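Cas13d (uncultured Ruminococcus sp, PDB 6IV9) binds CRISPR RNA and acts as an RNA-guided ribonuclease whose two HEPN domains dictate both maturation of that guide and cleavage of target RNA. Local coordinates at residues Lys500-Leu505 against Asn561-Val566; Gly285-Cys290 against Tyr304-Asn309. The protein carries 2 engineered substitutions. All coordinates share one frame; numbering follows the deposited sequence.

Contact 1. Residues Lys500-Leu505 against Asn561-Val566; sequences KMIYML and NELFIV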
loop_
_atom_site.group_PDB
_atom_site.type_symbol
_atom_site.label_atom_id
_atom_site.label_comp_id
_atom_site.label_asym_id
_atom_site.label_seq_id
_atom_site.Cartn_x
_atom_site.Cartn_y
_atom_site.Cartn_z
ATOM N N LYS A 500 10.336 -1.948 13.571
ATOM C CA LYS A 500 9.589 -3.069 14.184
ATOM C C LYS A 500 8.106 -2.693 14.298
ATOM O O LYS A 500 7.278 -3.554 14.192
ATOM C CB LYS A 500 10.282 -3.521 15.472
ATOM C CG LYS A 500 11.647 -4.143 15.245
ATOM C CD LYS A 500 12.311 -4.677 16.494
ATOM C CE LYS A 500 13.201 -3.685 17.195
ATOM N NZ LYS A 500 14.225 -4.355 18.021
ATOM N N MET A 501 7.824 -1.424 14.562
ATOM C CA MET A 501 6.427 -0.960 14.672
ATOM C C MET A 501 5.756 -1.115 13.309
ATOM O O MET A 501 4.640 -1.546 13.267
ATOM C CB MET A 501 6.368 0.501 15.094
ATOM C CG MET A 501 4.985 1.018 15.198
ATOM S SD MET A 501 4.950 2.645 15.931
ATOM C CE MET A 501 5.684 3.634 14.645
ATOM N N ILE A 502 6.459 -0.755 12.242
ATOM C CA ILE A 502 5.908 -0.924 10.869
ATOM C C ILE A 502 5.692 -2.414 10.595
ATOM O O ILE A 502 4.664 -2.761 10.076
ATOM C CB ILE A 502 6.794 -0.248 9.812
ATOM C CG1 ILE A 502 6.921 1.250 10.086
ATOM C CG2 ILE A 502 6.268 -0.540 8.425
ATOM C CD1 ILE A 502 5.625 1.988 10.148
ATOM N N TYR A 503 6.609 -3.265 11.028
ATOM C CA TYR A 503 6.425 -4.716 10.809
ATOM C C TYR A 503 5.150 -5.175 11.522
ATOM O O TYR A 503 4.422 -5.950 10.987
ATOM C CB TYR A 503 7.601 -5.550 11.312
ATOM C CG TYR A 503 7.296 -7.019 11.241
ATOM C CD1 TYR A 503 7.354 -7.692 10.041
ATOM C CD2 TYR A 503 6.860 -7.721 12.343
ATOM C CE1 TYR A 503 7.028 -9.026 9.937
ATOM C CE2 TYR A 503 6.530 -9.060 12.262
ATOM C CZ TYR A 503 6.605 -9.714 11.051
ATOM O OH TYR A 503 6.270 -11.019 10.932
ATOM N N MET A 504 4.903 -4.650 12.713
ATOM C CA MET A 504 3.717 -5.028 13.516
ATOM C C MET A 504 2.439 -4.670 12.747
ATOM O O MET A 504 1.579 -5.487 12.666
ATOM C CB MET A 504 3.734 -4.301 14.861
ATOM C CG MET A 504 2.554 -4.620 15.729
ATOM S SD MET A 504 1.123 -3.597 15.392
ATOM C CE MET A 504 1.703 -2.040 16.044
ATOM N N LEU A 505 2.422 -3.521 12.082
ATOM C CA LEU A 505 1.261 -3.027 11.304
ATOM C C LEU A 505 0.910 -4.017 10.191
ATOM O O LEU A 505 -0.232 -4.164 9.891
ATOM C CB LEU A 505 1.659 -1.705 10.659
ATOM C CG LEU A 505 1.079 -0.433 11.261
ATOM C CD1 LEU A 505 0.648 -0.590 12.698
ATOM C CD2 LEU A 505 2.019 0.734 11.069
ATOM N N ASN A 561 16.868 1.079 4.823
ATOM C CA ASN A 561 17.405 -0.297 4.689
ATOM C C ASN A 561 16.566 -1.303 5.482
ATOM O O ASN A 561 16.278 -2.349 4.966
ATOM C CB ASN A 561 18.863 -0.351 5.128
ATOM C CG ASN A 561 19.769 0.508 4.278
ATOM O OD1 ASN A 561 19.455 0.813 3.148
ATOM N ND2 ASN A 561 20.903 0.895 4.819
ATOM N N GLU A 562 16.220 -0.978 6.717
ATOM C CA GLU A 562 15.424 -1.879 7.585
ATOM C C GLU A 562 14.017 -2.100 7.026
ATOM O O GLU A 562 13.527 -3.201 7.055
ATOM C CB GLU A 562 15.359 -1.298 8.986
ATOM C CG GLU A 562 16.728 -1.138 9.575
ATOM C CD GLU A 562 16.763 -0.801 11.045
ATOM O OE1 GLU A 562 15.744 -0.400 11.581
ATOM O OE2 GLU A 562 17.827 -0.959 11.626
ATOM N N LEU A 563 13.405 -1.041 6.529
ATOM C CA LEU A 563 12.036 -1.121 5.975
ATOM C C LEU A 563 12.051 -2.049 4.757
ATOM O O LEU A 563 11.097 -2.732 4.531
ATOM C CB LEU A 563 11.582 0.291 5.636
ATOM C CG LEU A 563 10.546 0.913 6.558
ATOM C CD1 LEU A 563 10.483 0.312 7.932
ATOM C CD2 LEU A 563 10.611 2.409 6.589
ATOM N N PHE A 564 13.131 -2.040 3.993
ATOM C CA PHE A 564 13.218 -2.932 2.815
ATOM C C PHE A 564 13.157 -4.388 3.295
ATOM O O PHE A 564 12.486 -5.197 2.699
ATOM C CB PHE A 564 14.490 -2.604 2.041
ATOM C CG PHE A 564 14.589 -3.196 0.663
ATOM C CD1 PHE A 564 14.025 -2.565 -0.421
ATOM C CD2 PHE A 564 15.293 -4.362 0.448
ATOM C CE1 PHE A 564 14.144 -3.101 -1.688
ATOM C CE2 PHE A 564 15.413 -4.900 -0.819
ATOM C CZ PHE A 564 14.839 -4.269 -1.881
ATOM N N ILE A 565 13.873 -4.685 4.370
ATOM C CA ILE A 565 13.867 -6.043 4.977
ATOM C C ILE A 565 12.478 -6.357 5.541
ATOM O O ILE A 565 12.005 -7.435 5.345
ATOM C CB ILE A 565 14.979 -6.180 6.025
ATOM C CG1 ILE A 565 16.349 -6.113 5.357
ATOM C CG2 ILE A 565 14.814 -7.454 6.818
ATOM C CD1 ILE A 565 17.432 -5.675 6.279
ATOM N N VAL A 566 11.836 -5.383 6.167
ATOM C CA VAL A 566 10.476 -5.591 6.727
ATOM C C VAL A 566 9.533 -5.975 5.588
ATOM O O VAL A 566 8.804 -6.906 5.754
ATOM C CB VAL A 566 9.989 -4.329 7.451
ATOM C CG1 VAL A 566 8.496 -4.340 7.676
ATOM C CG2 VAL A 566 10.728 -4.141 8.753
#
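Helices carrying I502 and Y503 on one side and L563 and V566 on the other run nearly side by side; the axes of these short segments are 24° apart in N-to-C direction. Closest approach of the axes is 9.7 Å, a spacing that leaves room for one layer of side chains between them. The backbones come nearest at Y503 and V566, whose CA atoms are 5.8 Å apart. V566 has the largest share of the buried surface. Its CG1 methyl, held anti to the backbone N (chi1 163°), reaches the neighbouring main chain and lies 3.8 Å from Y503 CA. The same methyl sits 3.9 Å from Y503 CB and near the ring plane, so the tyrosine offers V566 its stem and an edge, while the hydroxyl at the far end of the ring makes a weak hydrogen bond to K574.

This is a small example of how a nearly all-helical effector is assembled: 497-505 is a short helix wedged among longer ones, facing 556-570 here and touching 312-330 and 267-291 with other residues. Beside Y503, I502 points its CB toward the partner helix and meets the CD1 methyl of L563 at 4.2 Å from I502 CB. A looser touch, 4.5 Å from I502 CG2 to V566 CG1, joins the two halves of the patch. I502 and L563 also both rest on helix 511-535, which extends the same apolar layer.

No hydrogen bond spans the two segments, and polar groups are satisfied at the margin. The carboxylate of E562 uses OE1 for S499 OG and the L496 backbone N, at the start of helix 497-505, and OE2 for R558. F564 packs on a sugar of the bound RNA.

Contact 2. Residues Gly285-Cys290 against Tyr304-Asn309; sequences GQIAQC and YSFINN. Engineered in segment 285-290: A288 (natural residue Arg).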
loop_
_atom_site.group_PDB
_atom_site.type_symbol
_atom_site.label_atom_id
_atom_site.label_comp_id
_atom_site.label_asym_id
_atom_site.label_seq_id
_atom_site.Cartn_x
_atom_site.Cartn_y
_atom_site.Cartn_z
ATOM N N GLY A 285 -3.960 2.823 17.573
ATOM C CA GLY A 285 -4.744 3.974 18.044
ATOM C C GLY A 285 -3.882 5.214 18.190
ATOM O O GLY A 285 -4.332 6.283 17.839
ATOM N N GLN A 286 -2.673 5.046 18.697
ATOM C CA GLN A 286 -1.735 6.175 18.893
ATOM C C GLN A 286 -1.374 6.791 17.538
ATOM O O GLN A 286 -1.372 7.996 17.421
ATOM C CB GLN A 286 -0.511 5.687 19.659
ATOM C CG GLN A 286 0.719 6.554 19.487
ATOM C CD GLN A 286 0.635 7.868 20.217
ATOM O OE1 GLN A 286 -0.170 8.060 21.103
ATOM N NE2 GLN A 286 1.488 8.790 19.829
ATOM N N ILE A 287 -1.116 5.958 16.536
ATOM C CA ILE A 287 -0.776 6.478 15.187
ATOM C C ILE A 287 -1.977 7.256 14.653
ATOM O O ILE A 287 -1.793 8.321 14.134
ATOM C CB ILE A 287 -0.340 5.355 14.237
ATOM C CG1 ILE A 287 0.901 4.632 14.757
ATOM C CG2 ILE A 287 -0.107 5.919 12.858
ATOM C CD1 ILE A 287 1.203 3.355 14.047
ATOM N N ALA A 288 -3.177 6.742 14.877
ATOM C CA ALA A 288 -4.407 7.406 14.402
ATOM C C ALA A 288 -4.518 8.791 15.037
ATOM O O ALA A 288 -4.865 9.711 14.358
ATOM C CB ALA A 288 -5.602 6.560 14.712
ATOM N N GLN A 289 -4.135 8.914 16.300
ATOM C CA GLN A 289 -4.204 10.199 17.043
ATOM C C GLN A 289 -3.148 11.189 16.545
ATOM O O GLN A 289 -3.222 12.333 16.920
ATOM C CB GLN A 289 -4.090 9.944 18.541
ATOM C CG GLN A 289 -5.299 9.242 19.119
ATOM C CD GLN A 289 -5.008 8.724 20.503
ATOM O OE1 GLN A 289 -4.306 9.343 21.277
ATOM N NE2 GLN A 289 -5.529 7.563 20.812
ATOM N N CYS A 290 -2.153 10.712 15.816
ATOM C CA CYS A 290 -1.082 11.582 15.299
ATOM C C CYS A 290 -1.365 12.071 13.884
ATOM O O CYS A 290 -0.769 13.040 13.513
ATOM C CB CYS A 290 0.230 10.827 15.261
ATOM S SG CYS A 290 0.865 10.477 16.912
ATOM N N TYR A 304 6.785 10.107 15.746
ATOM C CA TYR A 304 8.118 9.525 15.483
ATOM C C TYR A 304 8.904 9.215 16.750
ATOM O O TYR A 304 9.899 8.567 16.626
ATOM C CB TYR A 304 8.874 10.449 14.536
ATOM C CG TYR A 304 8.088 10.737 13.289
ATOM C CD1 TYR A 304 7.902 9.756 12.342
ATOM C CD2 TYR A 304 7.490 11.959 13.079
ATOM C CE1 TYR A 304 7.161 9.985 11.202
ATOM C CE2 TYR A 304 6.753 12.212 11.941
ATOM C CZ TYR A 304 6.592 11.220 10.996
ATOM O OH TYR A 304 5.881 11.434 9.866
ATOM N N SER A 305 8.460 9.676 17.907
ATOM C CA SER A 305 9.241 9.440 19.144
ATOM C C SER A 305 8.528 8.530 20.146
ATOM O O SER A 305 9.210 7.904 20.915
ATOM C CB SER A 305 9.552 10.753 19.783
ATOM O OG SER A 305 8.368 11.403 20.160
ATOM N N PHE A 306 7.214 8.396 20.044
ATOM C CA PHE A 306 6.415 7.709 21.090
ATOM C C PHE A 306 6.869 6.274 21.336
ATOM O O PHE A 306 6.855 5.878 22.481
ATOM C CB PHE A 306 4.915 7.827 20.819
ATOM C CG PHE A 306 4.342 6.721 19.975
ATOM C CD1 PHE A 306 4.008 5.511 20.543
ATOM C CD2 PHE A 306 4.251 6.843 18.603
ATOM C CE1 PHE A 306 3.520 4.472 19.777
ATOM C CE2 PHE A 306 3.768 5.800 17.835
ATOM C CZ PHE A 306 3.400 4.622 18.421
ATOM N N ILE A 307 7.253 5.546 20.298
ATOM C CA ILE A 307 7.568 4.102 20.482
ATOM C C ILE A 307 8.748 3.923 21.427
ATOM O O ILE A 307 8.806 2.891 22.048
ATOM C CB ILE A 307 7.729 3.331 19.164
ATOM C CG1 ILE A 307 7.510 1.836 19.380
ATOM C CG2 ILE A 307 9.058 3.613 18.507
ATOM C CD1 ILE A 307 6.166 1.500 19.938
ATOM N N ASN A 308 9.668 4.879 21.443
ATOM C CA ASN A 308 10.862 4.793 22.319
ATOM C C ASN A 308 10.598 5.434 23.685
ATOM O O ASN A 308 11.429 5.278 24.534
ATOM C CB ASN A 308 12.075 5.438 21.652
ATOM C CG ASN A 308 12.437 4.769 20.348
ATOM O OD1 ASN A 308 13.048 3.721 20.330
ATOM N ND2 ASN A 308 12.034 5.360 19.251
ATOM N N ASN A 309 9.469 6.108 23.858
ATOM C CA ASN A 309 9.155 6.838 25.110
ATOM C C ASN A 309 8.077 6.158 25.953
ATOM O O ASN A 309 8.013 6.441 27.129
ATOM C CB ASN A 309 8.678 8.249 24.803
ATOM C CG ASN A 309 9.779 9.113 24.246
ATOM O OD1 ASN A 309 10.943 8.765 24.341
ATOM N ND2 ASN A 309 9.404 10.226 23.647
#
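Helix 267-291, whose C-terminal end probably carries the start of the R-X4-H motif of a HEPN nuclease domain, supplies Q286 and I287, which cover the side chain of F306 from the short helical turn 306-309. The arginine that would begin this motif is replaced: A288 is an engineered alanine where the natural sequence has arginine, and it does not touch 304-309. Q286 lays its aliphatic part on the phenyl face in a CH-pi contact, with CG 3.3 Å from the F306 ring centroid and just 4° off the ring normal. A bend at chi2 (73°) carries the amide out past the rim at the CB end of the ring, Q286 NE2 lying 3.5 Å from F306 CG with the amide plane steeply tilted to the phenyl plane. I287 contributes a lighter touch, CG1 lying obliquely 4.4 Å from F306 CE2. Replacing F306 with a serine would probably leave the Q286 methylene without its aromatic floor and open a gap beside I287. Both ends of the glutamine amide are engaged beyond the ring, OE1 accepting from R216 and NE2 donating to D302. Those two partners fix which end is oxygen and which nitrogen, so a buried polar side chain can spend its methylene on an aromatic face while its amide stays satisfied, and the slightly electron-poor CH2 is likely to suit the pi cloud.

Contacts 1 and 2 are both buried, with centres 16 Å apart, and they share a boundary. Helix 497-505, one half of contact 1, turns its other side to contact 2: M501 SD lies 3.5 Å from F306 CZ, and L505 CD2 lies 4.1 Å from I287 CD1. Thus one short helix bridges helix 556-570 and helix 267-291. The chemistry differs with position. Contact 1, nearer the chain centre and about 4 Å from the RNA at its nearest atom, is wholly apolar, methyl groups against aliphatic carbons and the edge of a tyrosine ring; contact 2, about 14 Å from the RNA, sets a hydrogen-bonded amide and its methylene against an aromatic ring.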